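Local coordinates for carbonic anhydrase (Porphyridium purpureum, PDB 1DDZ), which probably catalyses the zinc-dependent, reversible hydration of carbon dioxide to hydrogencarbonate and a proton, as a member of the beta-class carbonic anhydrases, at residues A[321-326]-A[339-344]; A[356-361]-A[442-447]; A[365-370]-A[448-453]; A[373-378]-A[457-462]; A[453-458]-A[482-487]. All blocks are in the same frame, centred on the assembly; numbering follows the deposited sequence.

In the fold
All five contacts belong to the second half of the chain, around the mixed sheet whose strands run in the order 346-351, 323-328, 378-384, 462-468 and 476-481. Interaction 1 comes first along the chain, on strand 323-328. Interactions 2, 3 and 4 interlock, each joining the region 356-378 to the region 442-462, and interaction 5 closes the series after strand 476-481. Interactions 2 and 3 have centres about 9 Å apart; interactions 3 and 5 share helix 449-456. Interaction 4 lies about 10 Å, centre to centre, from both 3 and 5. Interactions 2 to 5 also touch the second subunit, so helices and loops around the sheet also meet the dimer partner.

Interaction 1: residues A[321-326]-A[339-344]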
# COMPACT_ATOMS: atom_id res chain seq x y z
N PRO A 321 5.78 9.33 -24.47
CA PRO A 321 5.08 8.08 -24.77
C PRO A 321 3.58 8.26 -24.92
O PRO A 321 2.96 8.97 -24.13
CB PRO A 321 5.41 7.21 -23.55
CG PRO A 321 5.64 8.21 -22.45
CD PRO A 321 6.47 9.24 -23.16
N GLU A 322 3.01 7.58 -25.90
CA GLU A 322 1.58 7.64 -26.14
C GLU A 322 0.85 6.41 -25.61
O GLU A 322 -0.36 6.27 -25.78
CB GLU A 322 1.31 7.86 -27.62
CG GLU A 322 1.67 9.27 -28.07
CD GLU A 322 2.00 9.38 -29.56
OE1 GLU A 322 2.34 10.50 -29.99
OE2 GLU A 322 1.93 8.35 -30.28
N ILE A 323 1.59 5.53 -24.93
CA ILE A 323 1.03 4.32 -24.34
C ILE A 323 1.60 3.94 -23.00
O ILE A 323 2.79 4.07 -22.75
CB ILE A 323 1.24 3.06 -25.22
CG1 ILE A 323 2.47 3.22 -26.11
CG2 ILE A 323 0.01 2.78 -26.02
CD1 ILE A 323 2.57 2.14 -27.15
N LEU A 324 0.72 3.44 -22.14
CA LEU A 324 1.10 2.96 -20.85
C LEU A 324 0.97 1.45 -21.06
O LEU A 324 -0.06 0.98 -21.55
CB LEU A 324 0.09 3.36 -19.78
CG LEU A 324 0.43 3.32 -18.27
CD1 LEU A 324 -0.80 2.95 -17.50
CD2 LEU A 324 1.58 2.43 -17.89
N TRP A 325 2.02 0.73 -20.70
CA TRP A 325 2.04 -0.71 -20.81
C TRP A 325 2.16 -1.25 -19.39
O TRP A 325 3.08 -0.86 -18.68
CB TRP A 325 3.24 -1.15 -21.63
CG TRP A 325 3.27 -2.61 -21.93
CD1 TRP A 325 3.65 -3.63 -21.09
CD2 TRP A 325 2.96 -3.22 -23.19
NE1 TRP A 325 3.61 -4.83 -21.76
CE2 TRP A 325 3.20 -4.60 -23.05
CE3 TRP A 325 2.52 -2.73 -24.42
CZ2 TRP A 325 3.01 -5.50 -24.11
CZ3 TRP A 325 2.33 -3.62 -25.47
CH2 TRP A 325 2.57 -5.00 -25.30
N ILE A 326 1.21 -2.09 -18.97
CA ILE A 326 1.25 -2.72 -17.65
C ILE A 326 1.52 -4.21 -17.90
O ILE A 326 0.66 -4.93 -18.41
CB ILE A 326 -0.08 -2.55 -16.92
CG1 ILE A 326 -0.37 -1.06 -16.78
CG2 ILE A 326 -0.02 -3.30 -15.57
CD1 ILE A 326 -1.81 -0.70 -16.46
N ILE A 339 5.90 -4.43 -29.61
CA ILE A 339 5.01 -3.67 -30.47
C ILE A 339 5.76 -2.82 -31.47
O ILE A 339 5.21 -1.85 -32.01
CB ILE A 339 3.97 -2.84 -29.71
CG1 ILE A 339 4.64 -1.88 -28.72
CG2 ILE A 339 2.97 -3.78 -29.04
CD1 ILE A 339 3.64 -1.03 -27.91
N ASN A 340 7.02 -3.16 -31.70
CA ASN A 340 7.83 -2.49 -32.70
C ASN A 340 7.98 -0.96 -32.57
O ASN A 340 7.84 -0.23 -33.56
CB ASN A 340 7.24 -2.81 -34.08
CG ASN A 340 8.30 -2.99 -35.15
OD1 ASN A 340 9.35 -3.59 -34.90
ND2 ASN A 340 7.99 -2.54 -36.36
N LEU A 341 8.30 -0.49 -31.36
CA LEU A 341 8.46 0.94 -31.11
C LEU A 341 9.80 1.21 -30.47
O LEU A 341 10.31 0.40 -29.71
CB LEU A 341 7.40 1.48 -30.14
CG LEU A 341 5.93 1.58 -30.53
CD1 LEU A 341 5.19 2.31 -29.42
CD2 LEU A 341 5.77 2.32 -31.84
N PRO A 342 10.34 2.41 -30.69
CA PRO A 342 11.62 2.86 -30.17
C PRO A 342 11.64 2.85 -28.65
O PRO A 342 10.63 3.12 -27.99
CB PRO A 342 11.70 4.29 -30.69
CG PRO A 342 10.99 4.19 -31.99
CD PRO A 342 9.78 3.40 -31.62
N ALA A 343 12.81 2.53 -28.10
CA ALA A 343 12.99 2.49 -26.66
C ALA A 343 12.57 3.84 -26.08
O ALA A 343 13.14 4.86 -26.44
CB ALA A 343 14.45 2.20 -26.34
N GLY A 344 11.54 3.84 -25.24
CA GLY A 344 11.12 5.10 -24.65
C GLY A 344 9.86 5.72 -25.22
O GLY A 344 9.54 6.87 -24.94
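The six-membered end of the Trp325 indole is met obliquely by Ile339, whose CG2 lies 3.6 Å from Trp325 CZ3 and also reaches CH2; Ile339 CD1 approaches CE3 and CZ3. The two side chains slide past each other in opposite directions, and with CG anti to the backbone N (chi1 -173°) the indole is swung out to meet Ile339. Replacing the indole by an alanine is likely to open a gap beside Ile339, leaving its CG2 methyl without an aromatic partner. Beside this pair, three methyl groups converge tip to tip: Ile323 CD1 stands 3.4 Å from Ile339 CD1 and 3.5 Å from Leu341 CD1, both closer than ordinary van der Waals contact. Pro321 CD only brushes Gly344 O at 4.3 Å. Asn340, with positive phi, ends the preceding helix in a Schellman motif, and Leu341 follows, facing the strand. Strand 323-328, helix 335-338 and parallel strand 346-351 make a beta-alpha-beta unit, with Val346 touching Ile323, Trp325 and Leu341. Apart from the Pro321 contact, carbon meets carbon, so the contact is hydrophobic and depends on the fit of shapes more than on directional bonds.

Interaction 2: residues A[356-361]-A[442-447]; sequences CIHSDM and MHNVCA
Asn444 fills the tight centre of this contact, wedged between the carbonyl of Cys356 and the ring of His358. Its ND2 donates to Cys356 O at 3.0 Å. The N-H...O angle is 146°, and the donor stands above the carbonyl plane. The amide and imidazole cross, their planes 43° apart, with ND2 over one ring face near the rim and OD1 only 3.1 Å from His358 CE1. Asn444 CG, anti to its own carbonyl carbon (chi1 -69°), points the amide toward the 356-361 loop, ND2 bonding and OD1 packing against the ring. A leucine in its place would probably leave Cys356 O without this donor and the imidazole without its amide neighbour. Two looser parts adjoin this centre. Cys356 SG rests 3.8 Å from Val445 CG1 in simple apolar contact, while a water links His358 and Asn444, lying in the ring plane 2.6 Å from His358 ND1 and donating to Asn444 O at 2.7 Å. Even this watery side belongs to a buried contact: His358 NE2 is hydrogen-bonded to Asp411 of the second subunit, whose His408 meets the ring edge-to-face. Within 356-361, a type I turn runs from Ile357 to Asp360, and Asp360 then serves as N-cap of helix 361-373, its OD2 bonded to Phe363 N. A turn leading into an N-cap is thus fastened to helix 426-447 at the dimer interface.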
# COMPACT_ATOMS: atom_id res chain seq x y z
N CYS A 356 -3.65 -5.24 -11.57
CA CYS A 356 -4.18 -3.87 -11.57
C CYS A 356 -5.20 -3.82 -10.45
O CYS A 356 -6.38 -3.62 -10.69
CB CYS A 356 -4.88 -3.55 -12.90
SG CYS A 356 -3.80 -3.50 -14.29
N ILE A 357 -4.72 -4.06 -9.23
CA ILE A 357 -5.56 -4.06 -8.05
C ILE A 357 -6.22 -2.70 -7.87
O ILE A 357 -5.59 -1.66 -8.09
CB ILE A 357 -4.71 -4.49 -6.85
CG1 ILE A 357 -4.21 -5.92 -7.09
CG2 ILE A 357 -5.47 -4.35 -5.56
CD1 ILE A 357 -3.03 -6.34 -6.23
N HIS A 358 -7.52 -2.70 -7.54
CA HIS A 358 -8.31 -1.47 -7.38
C HIS A 358 -7.65 -0.40 -6.55
O HIS A 358 -7.61 0.77 -6.94
CB HIS A 358 -9.67 -1.76 -6.72
CG HIS A 358 -10.59 -2.60 -7.54
ND1 HIS A 358 -10.97 -2.24 -8.81
CD2 HIS A 358 -11.24 -3.75 -7.27
CE1 HIS A 358 -11.82 -3.13 -9.29
NE2 HIS A 358 -12.00 -4.06 -8.37
N SER A 359 -7.15 -0.80 -5.38
CA SER A 359 -6.52 0.10 -4.45
C SER A 359 -5.00 0.10 -4.40
O SER A 359 -4.43 0.62 -3.47
CB SER A 359 -7.06 -0.20 -3.08
OG SER A 359 -7.13 -1.60 -2.92
N ASP A 360 -4.34 -0.40 -5.44
CA ASP A 360 -2.89 -0.45 -5.48
C ASP A 360 -2.26 0.89 -5.86
O ASP A 360 -2.33 1.27 -7.01
CB ASP A 360 -2.44 -1.51 -6.46
CG ASP A 360 -0.95 -1.73 -6.43
OD1 ASP A 360 -0.42 -1.98 -5.34
OD2 ASP A 360 -0.31 -1.66 -7.49
N MET A 361 -1.60 1.58 -4.92
CA MET A 361 -0.99 2.89 -5.16
C MET A 361 0.11 2.89 -6.20
O MET A 361 0.22 3.84 -6.97
CB MET A 361 -0.49 3.54 -3.86
CG MET A 361 -1.61 4.05 -2.96
SD MET A 361 -2.50 5.45 -3.67
CE MET A 361 -1.23 6.76 -3.52
N MET A 442 -8.07 -5.55 -17.00
CA MET A 442 -8.52 -4.49 -17.91
C MET A 442 -9.77 -3.86 -17.30
O MET A 442 -9.95 -2.64 -17.33
CB MET A 442 -8.98 -5.07 -19.22
CG MET A 442 -7.93 -5.45 -20.20
SD MET A 442 -8.82 -6.36 -21.50
CE MET A 442 -9.70 -5.09 -22.26
N HIS A 443 -10.66 -4.72 -16.82
CA HIS A 443 -11.89 -4.26 -16.20
C HIS A 443 -11.53 -3.27 -15.11
O HIS A 443 -12.03 -2.15 -15.13
CB HIS A 443 -12.68 -5.44 -15.62
CG HIS A 443 -14.12 -5.12 -15.33
ND1 HIS A 443 -15.09 -6.10 -15.21
CD2 HIS A 443 -14.75 -3.95 -15.12
CE1 HIS A 443 -16.25 -5.54 -14.93
NE2 HIS A 443 -16.07 -4.23 -14.87
N ASN A 444 -10.61 -3.66 -14.23
CA ASN A 444 -10.14 -2.82 -13.13
C ASN A 444 -9.60 -1.47 -13.60
O ASN A 444 -9.94 -0.45 -13.02
CB ASN A 444 -9.07 -3.54 -12.30
CG ASN A 444 -9.62 -4.70 -11.51
OD1 ASN A 444 -10.82 -4.96 -11.54
ND2 ASN A 444 -8.75 -5.39 -10.78
N VAL A 445 -8.80 -1.42 -14.66
CA VAL A 445 -8.32 -0.09 -15.08
C VAL A 445 -9.46 0.74 -15.64
O VAL A 445 -9.48 1.94 -15.44
CB VAL A 445 -7.02 -0.09 -16.00
CG1 VAL A 445 -6.40 -1.44 -16.12
CG2 VAL A 445 -7.24 0.56 -17.33
N CYS A 446 -10.43 0.10 -16.27
CA CYS A 446 -11.59 0.79 -16.84
C CYS A 446 -12.46 1.38 -15.73
O CYS A 446 -13.06 2.45 -15.88
CB CYS A 446 -12.43 -0.16 -17.68
SG CYS A 446 -11.67 -0.61 -19.26
N ALA A 447 -12.52 0.66 -14.61
CA ALA A 447 -13.30 1.06 -13.47
C ALA A 447 -12.61 2.09 -12.55
O ALA A 447 -13.26 2.62 -11.66
CB ALA A 447 -13.74 -0.18 -12.68
O HOH W 1 -10.81 -0.21 -10.46

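Interaction 3: residues A[365-370]-A[448-453]; sequences SVLQYA and TSIVQD
Leu367 and Ile450 bury the most surface where two helices run nearly parallel in the alpha-beta-alpha fold: the short segments 365-370 and 449-453 have axes 9.9 Å apart and 20° from parallel. The helices carrying them, 361-373 and 449-456, lead into the neighbouring parallel strands 378-384 and 462-468. Leu367 sends its two methyls to different partners. CD1 reaches Thr448 tip to tip, 3.5 Å from OG1 and a little farther from CG2, and it also lies 4.0 Å from Ile450 CD1. CD2 leans more distantly on Val451 CG2, while Leu324 of the sheet packs against the same leucine. Ile450 packs on Gln368 of helix 361-373: its CD1 comes within 3.7 Å of Gln368 CB, and its CG2 reaches 3.9 Å from Gln368 CA. Gln368 therefore offers only the root of its side chain. The first torsion (chi1 -177°) sets CG opposite its own amide nitrogen and the chain is extended, which carries the amide away to Ile148 N, accepting through OE1, and to Leu145 O and Gln372 OE1, donating through NE2. Thr448 is the N-cap of helix 449-456. Its OG1, touched by Leu367, is hydrogen-bonded to Val445 O and also accepts from Val451 N at 3.1 Å, with a nearly straight N-H...O angle of 165°.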
# COMPACT_ATOMS: atom_id res chain seq x y z
N SER A 365 -0.68 5.32 -9.24
CA SER A 365 0.23 6.44 -9.48
C SER A 365 0.75 6.45 -10.91
O SER A 365 0.81 7.50 -11.54
CB SER A 365 1.38 6.43 -8.45
OG SER A 365 0.85 6.59 -7.13
N VAL A 366 1.12 5.28 -11.43
CA VAL A 366 1.60 5.18 -12.81
C VAL A 366 0.45 5.52 -13.77
O VAL A 366 0.63 6.28 -14.72
CB VAL A 366 2.13 3.76 -13.17
CG1 VAL A 366 2.54 3.70 -14.61
CG2 VAL A 366 3.34 3.40 -12.31
N LEU A 367 -0.74 4.96 -13.49
CA LEU A 367 -1.95 5.18 -14.30
C LEU A 367 -2.27 6.66 -14.38
O LEU A 367 -2.37 7.22 -15.47
CB LEU A 367 -3.15 4.46 -13.67
CG LEU A 367 -4.16 3.64 -14.49
CD1 LEU A 367 -5.49 3.70 -13.80
CD2 LEU A 367 -4.28 4.11 -15.92
N GLN A 368 -2.43 7.30 -13.23
CA GLN A 368 -2.75 8.72 -13.19
C GLN A 368 -1.72 9.56 -13.94
O GLN A 368 -2.08 10.40 -14.77
CB GLN A 368 -2.86 9.24 -11.76
CG GLN A 368 -3.28 10.69 -11.74
CD GLN A 368 -2.99 11.38 -10.43
OE1 GLN A 368 -2.23 10.88 -9.61
NE2 GLN A 368 -3.60 12.54 -10.24
N TYR A 369 -0.44 9.32 -13.65
CA TYR A 369 0.62 10.04 -14.30
C TYR A 369 0.52 9.92 -15.84
O TYR A 369 0.64 10.92 -16.56
CB TYR A 369 1.98 9.55 -13.82
CG TYR A 369 3.12 10.39 -14.35
CD1 TYR A 369 3.50 11.56 -13.70
CD2 TYR A 369 3.80 10.05 -15.52
CE1 TYR A 369 4.51 12.36 -14.18
CE2 TYR A 369 4.83 10.85 -16.02
CZ TYR A 369 5.18 12.01 -15.34
OH TYR A 369 6.19 12.82 -15.81
N ALA A 370 0.28 8.71 -16.34
CA ALA A 370 0.18 8.46 -17.78
C ALA A 370 -1.07 9.01 -18.43
O ALA A 370 -1.02 9.65 -19.46
CB ALA A 370 0.29 6.97 -18.05
N THR A 448 -11.35 2.42 -12.78
CA THR A 448 -10.68 3.41 -11.92
C THR A 448 -11.25 4.81 -12.12
O THR A 448 -11.61 5.19 -13.24
CB THR A 448 -9.17 3.52 -12.20
OG1 THR A 448 -8.97 3.98 -13.54
CG2 THR A 448 -8.47 2.19 -11.99
N SER A 449 -11.25 5.62 -11.06
CA SER A 449 -11.73 7.00 -11.16
C SER A 449 -10.96 7.74 -12.24
O SER A 449 -11.50 8.58 -12.95
CB SER A 449 -11.55 7.71 -9.81
OG SER A 449 -10.21 7.62 -9.37
N ILE A 450 -9.71 7.34 -12.43
CA ILE A 450 -8.79 7.93 -13.40
C ILE A 450 -9.25 7.77 -14.85
O ILE A 450 -9.35 8.74 -15.59
CB ILE A 450 -7.36 7.33 -13.20
CG1 ILE A 450 -6.86 7.64 -11.78
CG2 ILE A 450 -6.40 7.85 -14.25
CD1 ILE A 450 -5.62 6.86 -11.33
N VAL A 451 -9.59 6.54 -15.25
CA VAL A 451 -10.06 6.30 -16.61
C VAL A 451 -11.49 6.82 -16.80
O VAL A 451 -11.80 7.37 -17.84
CB VAL A 451 -9.94 4.79 -17.01
CG1 VAL A 451 -10.56 4.53 -18.36
CG2 VAL A 451 -8.50 4.40 -17.05
N GLN A 452 -12.33 6.69 -15.79
CA GLN A 452 -13.71 7.18 -15.88
C GLN A 452 -13.73 8.70 -16.05
O GLN A 452 -14.45 9.23 -16.90
CB GLN A 452 -14.51 6.74 -14.66
CG GLN A 452 -14.86 5.27 -14.64
CD GLN A 452 -15.79 4.88 -15.78
OE1 GLN A 452 -16.85 5.47 -15.96
NE2 GLN A 452 -15.40 3.87 -16.54
N ASP A 453 -12.89 9.40 -15.29
CA ASP A 453 -12.81 10.86 -15.41
C ASP A 453 -12.34 11.25 -16.80
O ASP A 453 -12.92 12.13 -17.45
CB ASP A 453 -11.82 11.44 -14.40
CG ASP A 453 -12.38 11.51 -13.00
OD1 ASP A 453 -13.60 11.28 -12.82
OD2 ASP A 453 -11.61 11.80 -12.06

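Interaction 4: residues A[373-378]-A[457-462]; sequences YLKVKR and AGQELE
Backbone to backbone, Lys377 O is the main acceptor: Glu462 N donates to it at 2.8 Å with an N-H...O angle of 168°, and Leu461 CA adds a CA-H...O contact at 3.2 Å. Arg378 CA makes a second such contact with Glu462 O; the parallel bridge of Arg378 with Glu462 rests on the backbone bonds of Glu462 with Lys377 and Val379. Among the charges, the Lys377 chain, bent at chi2 (-63°), brings NZ to Glu460 OE2, a salt bridge at 3.6 Å. Arg378 and Glu462 lie side by side pointing the same way; Glu462 OE1 sits at the edge of the guanidinium, 3.5 Å from Arg378 NE, while the planes stay 37° apart. Two waters add bridges. One donates to Val376 O and Glu460 O and accepts from Gln459 NE2; another accepts from Lys377 NZ and Glu460 N. In van der Waals contacts carbon meets polar groups: Leu461 CD1 lies 3.4 Å from Val376 O, and the Lys375 and Gln459 side chains cross at about a right angle, Gln459 NE2 also bonding Val371 O. These two connections leave helices 361-373 and 449-456 and enter strands 378-384 and 462-468 side by side, while Leu461 packs back on Val371, Val451 and Ala454.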
# COMPACT_ATOMS: atom_id res chain seq x y z
N TYR A 373 -1.62 13.22 -16.79
CA TYR A 373 -0.53 14.15 -17.11
C TYR A 373 0.14 13.96 -18.46
O TYR A 373 0.30 14.92 -19.20
CB TYR A 373 0.46 14.18 -15.94
CG TYR A 373 -0.24 14.60 -14.66
CD1 TYR A 373 -0.12 13.87 -13.48
CD2 TYR A 373 -1.08 15.71 -14.66
CE1 TYR A 373 -0.84 14.25 -12.33
CE2 TYR A 373 -1.80 16.09 -13.52
CZ TYR A 373 -1.68 15.37 -12.35
OH TYR A 373 -2.32 15.85 -11.19
N LEU A 374 0.54 12.74 -18.80
CA LEU A 374 1.16 12.51 -20.11
C LEU A 374 0.08 12.41 -21.18
O LEU A 374 0.37 12.52 -22.36
CB LEU A 374 1.99 11.23 -20.12
CG LEU A 374 3.15 11.05 -19.15
CD1 LEU A 374 3.85 9.75 -19.54
CD2 LEU A 374 4.13 12.23 -19.21
N LYS A 375 -1.15 12.15 -20.77
CA LYS A 375 -2.25 12.03 -21.71
C LYS A 375 -2.05 10.93 -22.77
O LYS A 375 -2.19 11.17 -23.96
CB LYS A 375 -2.50 13.36 -22.42
CG LYS A 375 -2.73 14.57 -21.53
CD LYS A 375 -4.02 14.50 -20.76
CE LYS A 375 -4.41 15.91 -20.30
NZ LYS A 375 -3.27 16.62 -19.61
N VAL A 376 -1.68 9.73 -22.34
CA VAL A 376 -1.49 8.62 -23.28
C VAL A 376 -2.84 8.21 -23.90
O VAL A 376 -3.86 8.24 -23.22
CB VAL A 376 -0.83 7.39 -22.59
CG1 VAL A 376 0.57 7.73 -22.14
CG2 VAL A 376 -1.67 6.89 -21.42
N LYS A 377 -2.82 7.80 -25.16
CA LYS A 377 -4.04 7.40 -25.87
C LYS A 377 -4.48 5.97 -25.59
O LYS A 377 -5.65 5.65 -25.72
CB LYS A 377 -3.86 7.56 -27.38
CG LYS A 377 -3.43 8.95 -27.82
CD LYS A 377 -4.46 10.02 -27.49
CE LYS A 377 -3.92 11.43 -27.77
NZ LYS A 377 -4.96 12.48 -27.57
N ARG A 378 -3.53 5.11 -25.21
CA ARG A 378 -3.84 3.71 -24.92
C ARG A 378 -3.20 3.18 -23.67
O ARG A 378 -2.09 3.54 -23.33
CB ARG A 378 -3.35 2.81 -26.05
CG ARG A 378 -4.36 2.54 -27.14
CD ARG A 378 -4.10 3.36 -28.40
NE ARG A 378 -3.43 2.57 -29.44
CZ ARG A 378 -2.11 2.59 -29.66
NH1 ARG A 378 -1.31 3.36 -28.91
NH2 ARG A 378 -1.61 1.88 -30.65
N ALA A 457 -14.63 13.08 -19.74
CA ALA A 457 -14.01 14.37 -19.98
C ALA A 457 -13.79 14.44 -21.50
O ALA A 457 -13.24 15.42 -22.02
CB ALA A 457 -12.67 14.47 -19.27
N GLY A 458 -14.17 13.37 -22.20
CA GLY A 458 -14.02 13.29 -23.64
C GLY A 458 -12.61 13.08 -24.14
O GLY A 458 -12.30 13.40 -25.29
N GLN A 459 -11.74 12.54 -23.30
CA GLN A 459 -10.35 12.29 -23.65
C GLN A 459 -10.21 10.92 -24.34
O GLN A 459 -10.72 9.92 -23.81
CB GLN A 459 -9.52 12.34 -22.36
CG GLN A 459 -8.02 12.13 -22.51
CD GLN A 459 -7.29 12.22 -21.17
OE1 GLN A 459 -7.59 13.08 -20.35
NE2 GLN A 459 -6.34 11.33 -20.96
N GLU A 460 -9.55 10.87 -25.50
CA GLU A 460 -9.35 9.60 -26.23
C GLU A 460 -8.48 8.69 -25.38
O GLU A 460 -7.30 8.99 -25.15
CB GLU A 460 -8.61 9.82 -27.55
CG GLU A 460 -9.42 10.35 -28.70
CD GLU A 460 -8.56 10.66 -29.92
OE1 GLU A 460 -8.97 10.29 -31.04
OE2 GLU A 460 -7.47 11.27 -29.77
N LEU A 461 -9.04 7.57 -24.94
CA LEU A 461 -8.30 6.64 -24.13
C LEU A 461 -8.83 5.24 -24.35
O LEU A 461 -9.91 4.90 -23.89
CB LEU A 461 -8.40 7.01 -22.65
CG LEU A 461 -7.67 6.07 -21.69
CD1 LEU A 461 -6.16 6.16 -21.90
CD2 LEU A 461 -8.00 6.49 -20.29
N GLU A 462 -8.04 4.41 -25.01
CA GLU A 462 -8.40 3.03 -25.29
C GLU A 462 -7.72 2.08 -24.32
O GLU A 462 -6.52 2.19 -24.06
CB GLU A 462 -7.99 2.71 -26.72
CG GLU A 462 -8.07 1.26 -27.12
CD GLU A 462 -7.64 1.04 -28.56
OE1 GLU A 462 -6.43 0.84 -28.79
OE2 GLU A 462 -8.51 1.08 -29.45
O HOH W 2 -5.53 10.76 -23.49
O HOH W 3 -7.72 13.04 -26.47

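Interaction 5: residues A[453-458]-A[482-487]; sequences DAWDAG and AKANDD
Trp455 lies flat against the chain at Ala482, Lys483 and Ala484, and its atoms meet these residues in turn. CB starts 3.9 Å from Lys483 CG, and CG of the indole is slightly closer to the same methylene, at 3.8 Å. CD1 faces Ala482 O, and NE1 passes 3.2 Å from that oxygen, but at an angle too poor for a hydrogen bond; its bond goes instead to Leu461 O. Over the six-membered ring stands Lys483 CA, 3.7 Å from the centroid and 11° off the normal, a CH-pi contact. CD2, CE2, CZ2 and CH2 lie under this carbon, CE3 and CZ3 under Ala484 N nearer the rim. At the far end, CZ3 comes 3.4 Å from Ala484 O, a carbonyl that also accepts from Gln452 NE2. Lys483 runs back the other way, extended from a CG turned away from its amide nitrogen (chi1 -164°), until CE is 3.3 Å from Trp455 O. That carbonyl already takes Gly458 N in the Schellman motif ending helix 449-456, so the nearby ammonium would probably suit the negative end of the helix dipole. Farther on, Asn485 OD1 accepts from Asp487 N at 2.8 Å, an Asx turn, while its ND2 donates to Asp487 OD2. The contact thus rests on CH-pi and van der Waals packing of backbone and lysine methylenes on one indole face, while Asp453 and Asp456 pair with Arg398, and Asp486 with Arg407, of the second subunit.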
# COMPACT_ATOMS: atom_id res chain seq x y z
N ASP A 453 -12.89 9.40 -15.29
CA ASP A 453 -12.81 10.86 -15.41
C ASP A 453 -12.34 11.25 -16.80
O ASP A 453 -12.92 12.13 -17.45
CB ASP A 453 -11.82 11.44 -14.40
CG ASP A 453 -12.38 11.51 -13.00
OD1 ASP A 453 -13.60 11.28 -12.82
OD2 ASP A 453 -11.61 11.80 -12.06
N ALA A 454 -11.30 10.59 -17.29
CA ALA A 454 -10.78 10.90 -18.61
C ALA A 454 -11.85 10.68 -19.66
O ALA A 454 -12.03 11.52 -20.55
CB ALA A 454 -9.57 10.05 -18.91
N TRP A 455 -12.56 9.55 -19.57
CA TRP A 455 -13.60 9.23 -20.54
C TRP A 455 -14.71 10.24 -20.57
O TRP A 455 -14.99 10.83 -21.62
CB TRP A 455 -14.20 7.84 -20.30
CG TRP A 455 -13.38 6.76 -20.91
CD1 TRP A 455 -12.43 6.91 -21.90
CD2 TRP A 455 -13.43 5.38 -20.61
NE1 TRP A 455 -11.90 5.69 -22.22
CE2 TRP A 455 -12.49 4.73 -21.45
CE3 TRP A 455 -14.18 4.61 -19.71
CZ2 TRP A 455 -12.29 3.35 -21.43
CZ3 TRP A 455 -13.98 3.24 -19.69
CH2 TRP A 455 -13.04 2.62 -20.55
N ASP A 456 -15.35 10.49 -19.42
CA ASP A 456 -16.43 11.46 -19.46
C ASP A 456 -15.94 12.91 -19.59
O ASP A 456 -16.74 13.85 -19.58
CB ASP A 456 -17.49 11.20 -18.39
CG ASP A 456 -16.94 11.19 -17.01
OD1 ASP A 456 -17.41 10.37 -16.19
OD2 ASP A 456 -16.05 12.02 -16.73
N ALA A 457 -14.63 13.08 -19.74
CA ALA A 457 -14.01 14.37 -19.98
C ALA A 457 -13.79 14.44 -21.50
O ALA A 457 -13.24 15.42 -22.02
CB ALA A 457 -12.67 14.47 -19.27
N GLY A 458 -14.17 13.37 -22.20
CA GLY A 458 -14.02 13.29 -23.64
C GLY A 458 -12.61 13.08 -24.14
O GLY A 458 -12.30 13.40 -25.29
N ALA A 482 -13.15 1.23 -25.63
CA ALA A 482 -12.91 2.62 -25.97
C ALA A 482 -13.63 3.58 -25.03
O ALA A 482 -13.26 4.73 -24.94
CB ALA A 482 -13.32 2.90 -27.40
N LYS A 483 -14.71 3.13 -24.43
CA LYS A 483 -15.45 3.97 -23.49
C LYS A 483 -16.64 3.19 -22.99
O LYS A 483 -17.34 2.56 -23.77
CB LYS A 483 -15.93 5.24 -24.18
CG LYS A 483 -16.36 6.33 -23.22
CD LYS A 483 -16.92 7.53 -23.97
CE LYS A 483 -17.11 8.72 -23.05
NZ LYS A 483 -17.83 9.85 -23.73
N ALA A 484 -16.86 3.24 -21.69
CA ALA A 484 -17.95 2.53 -21.06
C ALA A 484 -18.16 3.12 -19.66
O ALA A 484 -17.29 3.05 -18.79
CB ALA A 484 -17.63 1.04 -20.98
N ASN A 485 -19.32 3.72 -19.46
CA ASN A 485 -19.65 4.32 -18.19
C ASN A 485 -19.80 3.24 -17.15
O ASN A 485 -20.39 2.19 -17.41
CB ASN A 485 -20.96 5.08 -18.30
CG ASN A 485 -21.31 5.78 -17.02
OD1 ASN A 485 -22.16 5.32 -16.26
ND2 ASN A 485 -20.61 6.88 -16.74
N ASP A 486 -19.23 3.46 -15.98
CA ASP A 486 -19.34 2.48 -14.94
C ASP A 486 -20.28 2.89 -13.82
O ASP A 486 -20.19 2.37 -12.72
CB ASP A 486 -17.96 2.13 -14.38
CG ASP A 486 -18.00 0.92 -13.47
OD1 ASP A 486 -18.81 -0.01 -13.71
OD2 ASP A 486 -17.22 0.90 -12.49
N ASP A 487 -21.24 3.76 -14.11
CA ASP A 487 -22.17 4.20 -13.08
C ASP A 487 -23.42 3.32 -12.99
O ASP A 487 -23.99 2.91 -14.00
CB ASP A 487 -22.54 5.68 -13.29
CG ASP A 487 -21.32 6.63 -13.20
OD1 ASP A 487 -20.35 6.33 -12.47
OD2 ASP A 487 -21.33 7.68 -13.88